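Local atomic coordinates of mandelate racemase/muconate lactonizing enzyme-like protein (Roseovarius sp. TM1035, PDB entry 3RCY), a protein that probably acts as a magnesium-dependent enolase-superfamily enzyme of the mandelate racemase/muconate lactonizing type, abstracting the proton alpha to a substrate carboxylate. Residues L7-T12 with A53-V58; R22-V27 with W38-A43; Q282-R287 with A309-A314. All coordinates share one frame; numbering follows the deposited sequence.

In the fold
Interactions 1 and 2 belong to the same cap domain, their centres about 9 Å apart. Strand 4-12 pairs with strand 24-31 through Thr-12 O to Trp-24 N, 2.8 Å, a probable hydrogen bond, and strand 24-31 carries half of interaction 2. Interaction 3 lies in the barrel domain, its centre about 12 Å from that of interaction 2 and about 19 Å from that of interaction 1, which it does not touch. Interaction 2 meets it directly: Tyr-42 N is 2.9 Å from Gly-286 O, a probable hydrogen bond, and Tyr-42 OH is 3.4 Å from His-311 CE1. The His-311 side chain is about 4 Å from magnesium, whereas the Pro-283 side chain is about 12 Å from a bound ribofuranose.

Interaction 1 of 3, residues L7-T12 with A53-V58; sequences LDIIVT and AVIEDV
Ile-9 and Ile-55 form the centre of this contact, where strand 4-12 runs nearly antiparallel to helix 48-63. The segment axes approach to 9.8 Å, at 161° between their directions, and side chains bridge the separation. Ile-9 does most of the reaching: with CG1 beside the backbone N and opposite the carbonyl carbon (chi1 -55°), the rest of the chain extends and carries CD1 to the helix. That methyl settles 3.6 Å from CG2 of Ile-55, the two side chains meeting on a slant.

The same CG2 of Ile-55 also receives Leu-7, which comes in at about a right angle to Ile-55, and its CD2 lies 4.0 Å from that methyl, so one branch of Ile-55 touches the ends of both strand side chains. Leu-7 CD2 also leans on the helix backbone, 4.0 Å from CA of Glu-56. Glu-56 takes part with its aliphatic portion: its CG lies 3.8 Å from Ile-9 CD1. No hydrogen bond crosses between the segments, and dispersion and burial of methyl groups hold this face together.

Around it, Ile-55 also packs on Ile-25 of strand 24-31 and Ala-94 of helix 89-110, and Leu-7 on Leu-29 and Leu-98. The helix thus lies along one face of the three-stranded sheet of the N-terminal domain, while its Val-54 and Val-58 pack on Val-46 of the second subunit.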
loop_
_atom_site.group_PDB
_atom_site.type_symbol
_atom_site.label_atom_id
_atom_site.label_comp_id
_atom_site.label_asym_id
_atom_site.label_seq_id
_atom_site.Cartn_x
_atom_site.Cartn_y
_atom_site.Cartn_z
ATOM N N LEU A 7 -49.080 -15.164 2.613
ATOM C CA LEU A 7 -47.910 -15.957 2.271
ATOM C C LEU A 7 -48.233 -17.451 2.268
ATOM O O LEU A 7 -48.816 -17.976 3.217
ATOM C CB LEU A 7 -46.767 -15.683 3.258
ATOM C CG LEU A 7 -45.582 -16.662 3.296
ATOM C CD1 LEU A 7 -44.745 -16.650 1.999
ATOM C CD2 LEU A 7 -44.707 -16.365 4.505
ATOM N N ASP A 8 -47.841 -18.121 1.191
ATOM C CA ASP A 8 -47.830 -19.571 1.144
ATOM C C ASP A 8 -46.415 -20.026 0.821
ATOM O O ASP A 8 -45.754 -19.452 -0.052
ATOM C CB ASP A 8 -48.794 -20.076 0.076
ATOM C CG ASP A 8 -50.225 -19.722 0.388
ATOM O OD1 ASP A 8 -50.816 -20.386 1.250
ATOM O OD2 ASP A 8 -50.759 -18.770 -0.215
ATOM N N ILE A 9 -45.949 -21.040 1.539
ATOM C CA ILE A 9 -44.635 -21.618 1.278
ATOM C C ILE A 9 -44.827 -23.044 0.781
ATOM O O ILE A 9 -45.558 -23.832 1.395
ATOM C CB ILE A 9 -43.738 -21.630 2.544
ATOM C CG1 ILE A 9 -43.610 -20.214 3.142
ATOM C CG2 ILE A 9 -42.357 -22.237 2.211
ATOM C CD1 ILE A 9 -43.094 -20.194 4.614
ATOM N N ILE A 10 -44.176 -23.372 -0.328
ATOM C CA ILE A 10 -44.227 -24.722 -0.868
ATOM C C ILE A 10 -42.814 -25.243 -1.059
ATOM O O ILE A 10 -42.026 -24.667 -1.812
ATOM C CB ILE A 10 -44.994 -24.782 -2.217
ATOM C CG1 ILE A 10 -46.453 -24.348 -2.036
ATOM C CG2 ILE A 10 -44.932 -26.199 -2.806
ATOM C CD1 ILE A 10 -47.112 -23.906 -3.340
ATOM N N VAL A 11 -42.494 -26.321 -0.355
ATOM C CA VAL A 11 -41.220 -26.998 -0.549
ATOM C C VAL A 11 -41.442 -28.175 -1.489
ATOM O O VAL A 11 -42.259 -29.052 -1.210
ATOM C CB VAL A 11 -40.610 -27.460 0.788
ATOM C CG1 VAL A 11 -39.278 -28.178 0.556
ATOM C CG2 VAL A 11 -40.424 -26.256 1.717
ATOM N N THR A 12 -40.720 -28.174 -2.605
ATOM C CA THR A 12 -40.921 -29.173 -3.641
ATOM C C THR A 12 -39.625 -29.888 -4.003
ATOM O O THR A 12 -38.558 -29.264 -4.097
ATOM C CB THR A 12 -41.659 -28.576 -4.888
ATOM O OG1 THR A 12 -41.959 -29.618 -5.817
ATOM C CG2 THR A 12 -40.842 -27.479 -5.578
ATOM N N ALA A 53 -40.291 -21.550 9.288
ATOM C CA ALA A 53 -40.476 -20.679 10.446
ATOM C C ALA A 53 -39.751 -19.343 10.241
ATOM O O ALA A 53 -40.285 -18.296 10.585
ATOM C CB ALA A 53 -40.012 -21.366 11.728
ATOM N N VAL A 54 -38.551 -19.389 9.660
ATOM C CA VAL A 54 -37.767 -18.169 9.402
ATOM C C VAL A 54 -38.493 -17.267 8.398
ATOM O O VAL A 54 -38.650 -16.059 8.635
ATOM C CB VAL A 54 -36.331 -18.504 8.901
ATOM C CG1 VAL A 54 -35.606 -17.244 8.369
ATOM C CG2 VAL A 54 -35.518 -19.164 10.018
ATOM N N ILE A 55 -38.933 -17.864 7.286
ATOM C CA ILE A 55 -39.637 -17.133 6.222
ATOM C C ILE A 55 -40.920 -16.485 6.754
ATOM O O ILE A 55 -41.153 -15.294 6.541
ATOM C CB ILE A 55 -39.927 -18.053 5.008
ATOM C CG1 ILE A 55 -38.611 -18.435 4.316
ATOM C CG2 ILE A 55 -40.865 -17.382 4.014
ATOM C CD1 ILE A 55 -38.719 -19.659 3.407
ATOM N N GLU A 56 -41.727 -17.267 7.469
ATOM C CA GLU A 56 -42.959 -16.763 8.079
ATOM C C GLU A 56 -42.690 -15.577 9.014
ATOM O O GLU A 56 -43.423 -14.588 8.989
ATOM C CB GLU A 56 -43.716 -17.893 8.814
ATOM C CG GLU A 56 -44.421 -18.877 7.875
ATOM C CD GLU A 56 -44.979 -20.112 8.587
ATOM O OE1 GLU A 56 -44.799 -20.231 9.822
ATOM O OE2 GLU A 56 -45.597 -20.969 7.910
ATOM N N ASP A 57 -41.627 -15.674 9.814
ATOM C CA ASP A 57 -41.227 -14.588 10.715
ATOM C C ASP A 57 -40.873 -13.318 9.940
ATOM O O ASP A 57 -41.440 -12.254 10.191
ATOM C CB ASP A 57 -40.043 -15.014 11.589
ATOM C CG ASP A 57 -39.676 -13.970 12.630
ATOM O OD1 ASP A 57 -39.195 -12.882 12.250
ATOM O OD2 ASP A 57 -39.857 -14.237 13.836
ATOM N N VAL A 58 -39.930 -13.444 9.008
ATOM C CA VAL A 58 -39.491 -12.322 8.172
ATOM C C VAL A 58 -40.678 -11.628 7.489
ATOM O O VAL A 58 -40.809 -10.394 7.535
ATOM C CB VAL A 58 -38.454 -12.800 7.110
ATOM C CG1 VAL A 58 -38.187 -11.702 6.070
ATOM C CG2 VAL A 58 -37.138 -13.222 7.805
#

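Interaction 2 of 3, residues R22-V27 with W38-A43; sequences RYWILV and WGECYA
Val-27 and Gly-39 make the tight end of this antiparallel hairpin contact. Gly-39 N donates to Val-27 O (2.9 Å) in the carbonyl plane, while Val-27 N sends a straight bond, 171° at the hydrogen, to Gly-39 O from above that carbonyl's plane. Val-27 CG2 lies close over the glycine, 3.7 Å from Gly-39 C. Next along, Leu-26 and Glu-40 form a non-hydrogen-bonded pair, and Leu-26 CB meets the edge of the Trp-38 ring at CZ3, 4.1 Å off.

Toward Trp-24 and Ala-43 the strands part and water fills in. Cys-41 N still reaches Ile-25 O at 2.9 Å, but Ile-25 N gives its hydrogen to a water that donates to Cys-41 O and to Glu-40 OE2. A second water bridges Tyr-23 OH and Ala-43 O.

The Glu-40 carboxylate is reached by an extended chain with CG opposite the backbone N (chi1 179°); OE2 also accepts from Gly-315 N, and OE1 from Glu-318 N. With an alanine here, those two amides and the bridging water would probably be left without the carboxylate that takes all three. Buried as it is, this carboxylate is satisfied by backbone amides and water, and ties the hairpin to the start of helix 316-327 in the barrel domain.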
loop_
_atom_site.group_PDB
_atom_site.type_symbol
_atom_site.label_atom_id
_atom_site.label_comp_id
_atom_site.label_asym_id
_atom_site.label_seq_id
_atom_site.Cartn_x
_atom_site.Cartn_y
_atom_site.Cartn_z
ATOM N N ARG A 22 -31.859 -31.141 -3.713
ATOM C CA ARG A 22 -32.848 -32.018 -3.063
ATOM C C ARG A 22 -34.258 -31.425 -2.987
ATOM O O ARG A 22 -35.243 -32.162 -3.058
ATOM C CB ARG A 22 -32.381 -32.429 -1.661
ATOM C CG ARG A 22 -31.301 -33.503 -1.648
ATOM C CD ARG A 22 -31.065 -34.018 -0.226
ATOM N NE ARG A 22 -30.070 -35.090 -0.184
ATOM C CZ ARG A 22 -28.751 -34.903 -0.166
ATOM N NH1 ARG A 22 -28.235 -33.674 -0.189
ATOM N NH2 ARG A 22 -27.941 -35.953 -0.132
ATOM N N TYR A 23 -34.353 -30.107 -2.828
ATOM C CA TYR A 23 -35.650 -29.430 -2.739
ATOM C C TYR A 23 -35.503 -27.957 -3.086
ATOM O O TYR A 23 -34.412 -27.381 -2.954
ATOM C CB TYR A 23 -36.279 -29.583 -1.333
ATOM C CG TYR A 23 -35.355 -29.102 -0.236
ATOM C CD1 TYR A 23 -35.245 -27.739 0.058
ATOM C CD2 TYR A 23 -34.559 -30.006 0.486
ATOM C CE1 TYR A 23 -34.377 -27.285 1.027
ATOM C CE2 TYR A 23 -33.688 -29.556 1.475
ATOM C CZ TYR A 23 -33.599 -28.192 1.737
ATOM O OH TYR A 23 -32.733 -27.715 2.704
ATOM N N TRP A 24 -36.609 -27.356 -3.520
ATOM C CA TRP A 24 -36.673 -25.924 -3.797
ATOM C C TRP A 24 -37.715 -25.293 -2.888
ATOM O O TRP A 24 -38.769 -25.878 -2.643
ATOM C CB TRP A 24 -37.036 -25.665 -5.263
ATOM C CG TRP A 24 -36.093 -26.297 -6.249
ATOM C CD1 TRP A 24 -34.755 -26.530 -6.079
ATOM C CD2 TRP A 24 -36.416 -26.760 -7.564
ATOM N NE1 TRP A 24 -34.230 -27.119 -7.205
ATOM C CE2 TRP A 24 -35.226 -27.271 -8.132
ATOM C CE3 TRP A 24 -37.594 -26.790 -8.318
ATOM C CZ2 TRP A 24 -35.180 -27.811 -9.421
ATOM C CZ3 TRP A 24 -37.547 -27.322 -9.607
ATOM C CH2 TRP A 24 -36.350 -27.830 -10.140
ATOM N N ILE A 25 -37.409 -24.104 -2.382
ATOM C CA ILE A 25 -38.306 -23.411 -1.463
ATOM C C ILE A 25 -38.999 -22.290 -2.218
ATOM O O ILE A 25 -38.405 -21.244 -2.483
ATOM C CB ILE A 25 -37.567 -22.856 -0.214
ATOM C CG1 ILE A 25 -36.867 -23.995 0.546
ATOM C CG2 ILE A 25 -38.556 -22.129 0.710
ATOM C CD1 ILE A 25 -35.810 -23.517 1.559
ATOM N N LEU A 26 -40.257 -22.528 -2.572
ATOM C CA LEU A 26 -41.051 -21.546 -3.299
ATOM C C LEU A 26 -41.908 -20.746 -2.330
ATOM O O LEU A 26 -42.432 -21.294 -1.353
ATOM C CB LEU A 26 -41.944 -22.239 -4.339
ATOM C CG LEU A 26 -41.271 -23.259 -5.275
ATOM C CD1 LEU A 26 -42.314 -23.877 -6.193
ATOM C CD2 LEU A 26 -40.134 -22.625 -6.089
ATOM N N VAL A 27 -42.039 -19.449 -2.595
ATOM C CA VAL A 27 -42.955 -18.601 -1.830
ATOM C C VAL A 27 -43.973 -17.958 -2.768
ATOM O O VAL A 27 -43.636 -17.527 -3.870
ATOM C CB VAL A 27 -42.212 -17.526 -0.974
ATOM C CG1 VAL A 27 -41.348 -18.196 0.083
ATOM C CG2 VAL A 27 -41.358 -16.579 -1.856
ATOM N N TRP A 38 -44.713 -14.971 -7.302
ATOM C CA TRP A 38 -43.923 -16.129 -6.916
ATOM C C TRP A 38 -42.449 -15.779 -6.781
ATOM O O TRP A 38 -41.906 -14.998 -7.566
ATOM C CB TRP A 38 -44.093 -17.265 -7.925
ATOM C CG TRP A 38 -45.435 -17.950 -7.858
ATOM C CD1 TRP A 38 -46.586 -17.569 -8.493
ATOM C CD2 TRP A 38 -45.756 -19.143 -7.125
ATOM N NE1 TRP A 38 -47.606 -18.449 -8.196
ATOM C CE2 TRP A 38 -47.124 -19.423 -7.360
ATOM C CE3 TRP A 38 -45.024 -19.997 -6.287
ATOM C CZ2 TRP A 38 -47.773 -20.528 -6.796
ATOM C CZ3 TRP A 38 -45.673 -21.101 -5.725
ATOM C CH2 TRP A 38 -47.037 -21.352 -5.982
ATOM N N GLY A 39 -41.818 -16.372 -5.774
ATOM C CA GLY A 39 -40.406 -16.175 -5.502
ATOM C C GLY A 39 -39.787 -17.489 -5.087
ATOM O O GLY A 39 -40.486 -18.506 -4.950
ATOM N N GLU A 40 -38.475 -17.482 -4.891
ATOM C CA GLU A 40 -37.768 -18.695 -4.496
ATOM C C GLU A 40 -36.638 -18.352 -3.530
ATOM O O GLU A 40 -35.841 -17.452 -3.800
ATOM C CB GLU A 40 -37.247 -19.432 -5.735
ATOM C CG GLU A 40 -36.468 -20.701 -5.414
ATOM C CD GLU A 40 -36.283 -21.620 -6.611
ATOM O OE1 GLU A 40 -36.778 -21.312 -7.726
ATOM O OE2 GLU A 40 -35.623 -22.667 -6.417
ATOM N N CYS A 41 -36.605 -19.035 -2.387
ATOM C CA CYS A 41 -35.546 -18.823 -1.397
ATOM C C CYS A 41 -34.413 -19.819 -1.592
ATOM O O CYS A 41 -34.644 -20.983 -1.916
ATOM C CB CYS A 41 -36.089 -18.944 0.030
ATOM S SG CYS A 41 -37.382 -17.756 0.425
ATOM N N TYR A 42 -33.190 -19.348 -1.388
ATOM C CA TYR A 42 -32.006 -20.179 -1.495
ATOM C C TYR A 42 -31.277 -20.100 -0.156
ATOM O O TYR A 42 -30.539 -19.140 0.117
ATOM C CB TYR A 42 -31.132 -19.700 -2.662
ATOM C CG TYR A 42 -30.090 -20.704 -3.120
ATOM C CD1 TYR A 42 -30.464 -21.868 -3.797
ATOM C CD2 TYR A 42 -28.735 -20.482 -2.889
ATOM C CE1 TYR A 42 -29.514 -22.794 -4.222
ATOM C CE2 TYR A 42 -27.771 -21.399 -3.310
ATOM C CZ TYR A 42 -28.172 -22.550 -3.980
ATOM O OH TYR A 42 -27.229 -23.462 -4.396
ATOM N N ALA A 43 -31.528 -21.094 0.693
ATOM C CA ALA A 43 -31.021 -21.113 2.059
ATOM C C ALA A 43 -31.126 -22.529 2.627
ATOM O O ALA A 43 -32.228 -23.072 2.750
ATOM C CB ALA A 43 -31.814 -20.139 2.922
HETATM O O HOH W 1 -33.302 -25.350 3.609
HETATM O O HOH W 2 -34.995 -23.050 -3.583
#

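Interaction 3 of 3, residues Q282-R287 with A309-A314; sequences QPALGR and APHLYA
The imidazole of His-311 and the methyl of Ala-284 meet on a slant, with CB of Ala-284 3.8 Å from ND1. Both belong to the modified TIM barrel, (beta/alpha)7-beta, of the enolase superfamily, in the segments that follow the neighbouring parallel strands 280-281 and 307-308. At this end of the strands the barrel carries its magnesium site, and the His-311 side chain lies about 4 Å from the ion bound by Glu-235 and Glu-261. The histidine's CB starts toward the 282-287 segment and rests 3.4 Å from Gln-282 O. With CG opposite the backbone N (chi1 180°), the ring then swings away from that segment, and it packs on Glu-261.

The other flat group is the Gln-282 amide. Its NE2 donates to Glu-235 OE1, making it a second-shell partner of a magnesium ligand; a weak bond from NE2 also reaches a water, which donates in turn to Ala-309 O at 2.8 Å. The same carbonyl oxygen takes a CA-H contact from Gln-282 CA, 3.2 Å away, and lies alongside the glutamine's CB and CG. Main chain and side chain of Gln-282 therefore converge on one oxygen.

Between these groups, His-311 N donates to Pro-283 O over 2.9 Å at 161°, approaching from about 40° out of the carbonyl plane. This bond carries the pairing of the two strands on into their loops and fixes the backbone from which the histidine springs. Pro-283 and Pro-310 pack on Met-294 and Asn-322 respectively. Where the segments separate, a water joins them: it accepts from Leu-285 N at 2.8 Å and donates to His-311 O at 2.7 Å.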
loop_
_atom_site.group_PDB
_atom_site.type_symbol
_atom_site.label_atom_id
_atom_site.label_comp_id
_atom_site.label_asym_id
_atom_site.label_seq_id
_atom_site.Cartn_x
_atom_site.Cartn_y
_atom_site.Cartn_z
ATOM N N GLN A 282 -21.276 -14.079 -9.109
ATOM C CA GLN A 282 -22.288 -15.111 -9.326
ATOM C C GLN A 282 -23.279 -15.207 -8.163
ATOM O O GLN A 282 -23.396 -16.263 -7.526
ATOM C CB GLN A 282 -21.606 -16.466 -9.547
ATOM C CG GLN A 282 -20.540 -16.462 -10.646
ATOM C CD GLN A 282 -19.704 -17.719 -10.634
ATOM O OE1 GLN A 282 -19.084 -18.062 -9.620
ATOM N NE2 GLN A 282 -19.675 -18.417 -11.765
ATOM N N PRO A 283 -24.007 -14.110 -7.876
ATOM C CA PRO A 283 -24.921 -14.218 -6.747
ATOM C C PRO A 283 -26.061 -15.167 -7.075
ATOM O O PRO A 283 -26.461 -15.300 -8.244
ATOM C CB PRO A 283 -25.472 -12.806 -6.603
ATOM C CG PRO A 283 -25.473 -12.268 -8.033
ATOM C CD PRO A 283 -24.207 -12.862 -8.643
ATOM N N ALA A 284 -26.538 -15.863 -6.052
ATOM C CA ALA A 284 -27.823 -16.529 -6.145
ATOM C C ALA A 284 -28.849 -15.518 -5.645
ATOM O O ALA A 284 -28.863 -15.182 -4.456
ATOM C CB ALA A 284 -27.832 -17.792 -5.276
ATOM N N LEU A 285 -29.702 -15.029 -6.547
ATOM C CA LEU A 285 -30.681 -13.981 -6.200
ATOM C C LEU A 285 -31.609 -14.369 -5.047
ATOM O O LEU A 285 -32.037 -13.507 -4.273
ATOM C CB LEU A 285 -31.496 -13.559 -7.427
ATOM C CG LEU A 285 -30.884 -12.415 -8.260
ATOM C CD1 LEU A 285 -29.541 -12.807 -8.877
ATOM C CD2 LEU A 285 -31.841 -11.974 -9.358
ATOM N N GLY A 286 -31.906 -15.664 -4.939
ATOM C CA GLY A 286 -32.711 -16.197 -3.825
ATOM C C GLY A 286 -31.969 -16.235 -2.498
ATOM O O GLY A 286 -32.558 -16.534 -1.459
ATOM N N ARG A 287 -30.674 -15.944 -2.538
ATOM C CA ARG A 287 -29.855 -15.869 -1.336
ATOM C C ARG A 287 -29.368 -14.456 -1.050
ATOM O O ARG A 287 -29.345 -14.017 0.102
ATOM C CB ARG A 287 -28.632 -16.796 -1.467
ATOM C CG ARG A 287 -27.496 -16.457 -0.489
ATOM C CD ARG A 287 -26.427 -17.527 -0.489
ATOM N NE ARG A 287 -26.793 -18.664 0.357
ATOM C CZ ARG A 287 -26.374 -19.909 0.155
ATOM N NH1 ARG A 287 -25.600 -20.195 -0.886
ATOM N NH2 ARG A 287 -26.735 -20.871 0.991
ATOM N N ALA A 309 -22.749 -13.070 -13.545
ATOM C CA ALA A 309 -23.186 -14.353 -14.085
ATOM C C ALA A 309 -24.063 -15.031 -13.031
ATOM O O ALA A 309 -23.562 -15.816 -12.231
ATOM C CB ALA A 309 -21.978 -15.223 -14.464
ATOM N N PRO A 310 -25.376 -14.701 -13.011
ATOM C CA PRO A 310 -26.308 -15.166 -11.973
ATOM C C PRO A 310 -26.269 -16.684 -11.773
ATOM O O PRO A 310 -26.357 -17.448 -12.737
ATOM C CB PRO A 310 -27.676 -14.724 -12.505
ATOM C CG PRO A 310 -27.372 -13.539 -13.371
ATOM C CD PRO A 310 -26.060 -13.871 -14.024
ATOM N N HIS A 311 -26.110 -17.094 -10.521
ATOM C CA HIS A 311 -26.035 -18.501 -10.143
ATOM C C HIS A 311 -27.383 -19.191 -10.279
ATOM O O HIS A 311 -28.420 -18.597 -9.977
ATOM C CB HIS A 311 -25.582 -18.615 -8.678
ATOM C CG HIS A 311 -25.481 -20.025 -8.179
ATOM N ND1 HIS A 311 -26.477 -20.631 -7.444
ATOM C CD2 HIS A 311 -24.504 -20.952 -8.324
ATOM C CE1 HIS A 311 -26.109 -21.864 -7.135
ATOM N NE2 HIS A 311 -24.915 -22.083 -7.659
ATOM N N LEU A 312 -27.362 -20.445 -10.724
ATOM C CA LEU A 312 -28.541 -21.300 -10.624
ATOM C C LEU A 312 -28.178 -22.734 -10.275
ATOM O O LEU A 312 -27.646 -23.473 -11.104
ATOM C CB LEU A 312 -29.399 -21.273 -11.908
ATOM C CG LEU A 312 -30.710 -22.071 -11.738
ATOM C CD1 LEU A 312 -31.759 -21.287 -10.933
ATOM C CD2 LEU A 312 -31.293 -22.530 -13.060
ATOM N N TYR A 313 -28.449 -23.123 -9.036
ATOM C CA TYR A 313 -28.583 -24.539 -8.729
ATOM C C TYR A 313 -29.826 -24.694 -7.880
ATOM O O TYR A 313 -29.760 -25.009 -6.694
ATOM C CB TYR A 313 -27.336 -25.156 -8.068
ATOM C CG TYR A 313 -27.314 -26.650 -8.293
ATOM C CD1 TYR A 313 -27.089 -27.167 -9.572
ATOM C CD2 TYR A 313 -27.586 -27.546 -7.254
ATOM C CE1 TYR A 313 -27.102 -28.537 -9.809
ATOM C CE2 TYR A 313 -27.597 -28.928 -7.479
ATOM C CZ TYR A 313 -27.356 -29.412 -8.761
ATOM O OH TYR A 313 -27.374 -30.767 -9.014
ATOM N N ALA A 314 -30.963 -24.447 -8.520
ATOM C CA ALA A 314 -32.245 -24.342 -7.850
ATOM C C ALA A 314 -33.335 -24.388 -8.917
ATOM O O ALA A 314 -33.079 -24.802 -10.051
ATOM C CB ALA A 314 -32.312 -23.045 -7.049
HETATM O O HOH W 3 -22.612 -18.395 -12.778
HETATM O O HOH W 4 -29.865 -16.677 -8.760
#